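PDB 3TY1: thioredoxin-like protein from Klebsiella pneumoniae subsp. pneumoniae MGH 78578, which is of uncharacterised function but probably binds carbohydrate, having the supersandwich fold of the galactose mutarotase (aldose 1-epimerase) relatives. Local coordinates for residues I208-N213 / F345-T350. Residues are numbered along the deposited sequence; the frame is centred on the assembly and turned at random.
Sequences IIYHSN and FDLTYT. With SO4 (sulfate ion), chain L.
Leu347 lies over one face of the Tyr210 ring, its CD1 4.0 Å from the ring centroid and 8° off the normal, a CH-pi contact that a branched aliphatic tip is well shaped to make. Its other methyl, CD2, packs against Tyr210 CB. Phe345 meets the phenol end of Tyr210: the two rings are oblique, with planes at 40°, and Phe345 CB lies 3.2 Å from Tyr210 OH. Two residues earlier than Tyr210, the beta-branched Ile208 lays CG2 against the phenylalanine ring, 3.6 Å from Phe345 CE1. This apolar layer joins strands of two different sheets in the supersandwich characteristic of galactose mutarotase relatives; the segments run nearly parallel, at 15°, with axes 10.6 Å apart, so side chains rather than backbones meet. Two hydroxyls supply the polar link: Ser212 OG and Tyr349 OH are hydrogen-bonded at 2.7 Å, the long tyrosine bridging to the short serine, whose OG approaches at the ring edge. Tyr210 OH, though buried, is hydrogen-bonded to Asp194 and Tyr119. On the opposite side of strand 208-213, His211 turns away with CG anti to its backbone N. His211 ND1 donates in the ring plane to a lone pair of Asn213 OD1 (2.7 Å), which would help fix the imidazole's rotation, while His211 NE2 donates to sulfate O3 at 2.8 Å; His136 binds the same anion, probably acquired from the crystallisation liquor.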
loop_
_atom_site.group_PDB
_atom_site.type_symbol
_atom_site.label_atom_id
_atom_site.label_comp_id
_atom_site.label_asym_id
_atom_site.label_seq_id
_atom_site.Cartn_x
_atom_site.Cartn_y
_atom_site.Cartn_z
ATOM N N ILE A 208 17.770 14.381 9.443
ATOM C CA ILE A 208 18.011 12.957 9.798
ATOM C C ILE A 208 18.216 12.778 11.287
ATOM O O ILE A 208 18.893 13.566 11.901
ATOM C CB ILE A 208 19.215 12.365 9.000
ATOM C CG1 ILE A 208 19.502 10.879 9.322
ATOM C CG2 ILE A 208 20.491 13.231 9.185
ATOM C CD1 ILE A 208 18.345 9.906 8.979
ATOM N N ILE A 209 17.637 11.706 11.848
ATOM C CA ILE A 209 17.898 11.283 13.204
ATOM C C ILE A 209 18.286 9.800 13.078
ATOM O O ILE A 209 17.538 9.019 12.445
ATOM C CB ILE A 209 16.633 11.443 14.121
ATOM C CG1 ILE A 209 16.194 12.899 14.216
ATOM C CG2 ILE A 209 16.897 10.827 15.491
ATOM C CD1 ILE A 209 14.947 13.148 15.055
ATOM N N TYR A 210 19.447 9.422 13.637
ATOM C CA TYR A 210 19.887 8.031 13.736
ATOM C C TYR A 210 19.298 7.480 15.041
ATOM O O TYR A 210 19.900 7.573 16.122
ATOM C CB TYR A 210 21.409 7.960 13.672
ATOM C CG TYR A 210 21.891 8.101 12.246
ATOM C CD1 TYR A 210 22.013 9.329 11.641
ATOM C CD2 TYR A 210 22.149 6.966 11.476
ATOM C CE1 TYR A 210 22.402 9.428 10.300
ATOM C CE2 TYR A 210 22.562 7.059 10.221
ATOM C CZ TYR A 210 22.688 8.288 9.610
ATOM O OH TYR A 210 23.061 8.333 8.294
ATOM N N HIS A 211 18.096 6.934 14.931
ATOM C CA HIS A 211 17.260 6.589 16.060
ATOM C C HIS A 211 17.707 5.221 16.568
ATOM O O HIS A 211 17.302 4.181 16.039
ATOM C CB HIS A 211 15.798 6.613 15.560
ATOM C CG HIS A 211 14.761 6.708 16.623
ATOM N ND1 HIS A 211 14.680 5.815 17.667
ATOM C CD2 HIS A 211 13.677 7.519 16.734
ATOM C CE1 HIS A 211 13.597 6.074 18.380
ATOM N NE2 HIS A 211 12.978 7.114 17.847
ATOM N N SER A 212 18.563 5.230 17.583
ATOM C CA SER A 212 19.270 4.016 18.032
ATOM C C SER A 212 18.695 3.551 19.361
ATOM O O SER A 212 18.692 4.315 20.341
ATOM C CB SER A 212 20.768 4.306 18.074
ATOM O OG SER A 212 21.213 4.944 16.849
ATOM N N ASN A 213 18.254 2.291 19.426
ATOM C CA ASN A 213 17.355 1.819 20.479
ATOM C C ASN A 213 17.895 0.629 21.239
ATOM O O ASN A 213 18.262 -0.376 20.632
ATOM C CB ASN A 213 15.990 1.501 19.820
ATOM C CG ASN A 213 15.560 2.610 18.855
ATOM O OD1 ASN A 213 15.524 3.758 19.242
ATOM N ND2 ASN A 213 15.282 2.271 17.605
ATOM N N PHE A 345 27.614 10.852 7.005
ATOM C CA PHE A 345 27.211 10.472 8.358
ATOM C C PHE A 345 28.076 9.270 8.775
ATOM O O PHE A 345 27.902 8.157 8.272
ATOM C CB PHE A 345 25.695 10.189 8.396
ATOM C CG PHE A 345 24.884 11.362 7.889
ATOM C CD1 PHE A 345 24.634 12.454 8.701
ATOM C CD2 PHE A 345 24.447 11.403 6.569
ATOM C CE1 PHE A 345 23.949 13.576 8.216
ATOM C CE2 PHE A 345 23.738 12.513 6.074
ATOM C CZ PHE A 345 23.498 13.599 6.903
ATOM N N ASP A 346 29.026 9.533 9.674
ATOM C CA ASP A 346 30.005 8.555 10.165
ATOM C C ASP A 346 29.707 8.302 11.651
ATOM O O ASP A 346 29.756 9.243 12.464
ATOM C CB ASP A 346 31.414 9.116 9.992
ATOM C CG ASP A 346 31.712 9.489 8.571
ATOM O OD1 ASP A 346 31.531 8.627 7.669
ATOM O OD2 ASP A 346 32.112 10.671 8.350
ATOM N N LEU A 347 29.322 7.067 11.975
ATOM C CA LEU A 347 29.006 6.667 13.345
ATOM C C LEU A 347 29.675 5.351 13.672
ATOM O O LEU A 347 29.777 4.479 12.809
ATOM C CB LEU A 347 27.488 6.546 13.581
ATOM C CG LEU A 347 26.597 7.777 13.388
ATOM C CD1 LEU A 347 26.168 7.876 11.933
ATOM C CD2 LEU A 347 25.376 7.670 14.319
ATOM N N THR A 348 30.140 5.208 14.904
ATOM C CA THR A 348 30.673 3.919 15.378
ATOM C C THR A 348 29.876 3.483 16.598
ATOM O O THR A 348 29.743 4.237 17.567
ATOM C CB THR A 348 32.174 4.024 15.723
ATOM O OG1 THR A 348 32.866 4.512 14.571
ATOM C CG2 THR A 348 32.720 2.678 16.082
ATOM N N TYR A 349 29.355 2.277 16.531
ATOM C CA TYR A 349 28.581 1.623 17.587
ATOM C C TYR A 349 29.420 0.509 18.194
ATOM O O TYR A 349 29.986 -0.337 17.462
ATOM C CB TYR A 349 27.323 1.001 16.986
ATOM C CG TYR A 349 26.292 1.965 16.497
ATOM C CD1 TYR A 349 26.465 2.690 15.298
ATOM C CD2 TYR A 349 25.133 2.183 17.230
ATOM C CE1 TYR A 349 25.491 3.606 14.858
ATOM C CE2 TYR A 349 24.145 3.091 16.796
ATOM C CZ TYR A 349 24.346 3.800 15.610
ATOM O OH TYR A 349 23.368 4.679 15.197
ATOM N N THR A 350 29.568 0.531 19.519
ATOM C CA THR A 350 30.388 -0.443 20.182
ATOM C C THR A 350 29.570 -1.143 21.258
ATOM O O THR A 350 28.955 -0.493 22.125
ATOM C CB THR A 350 31.633 0.189 20.827
ATOM O OG1 THR A 350 32.333 1.000 19.867
ATOM C CG2 THR A 350 32.572 -0.898 21.398
HETATM S S SO4 L . 9.543 8.077 18.890
HETATM O O1 SO4 L . 9.313 6.657 19.174
HETATM O O2 SO4 L . 10.115 8.754 20.075
HETATM O O3 SO4 L . 10.459 8.240 17.757
HETATM O O4 SO4 L . 8.258 8.684 18.537
#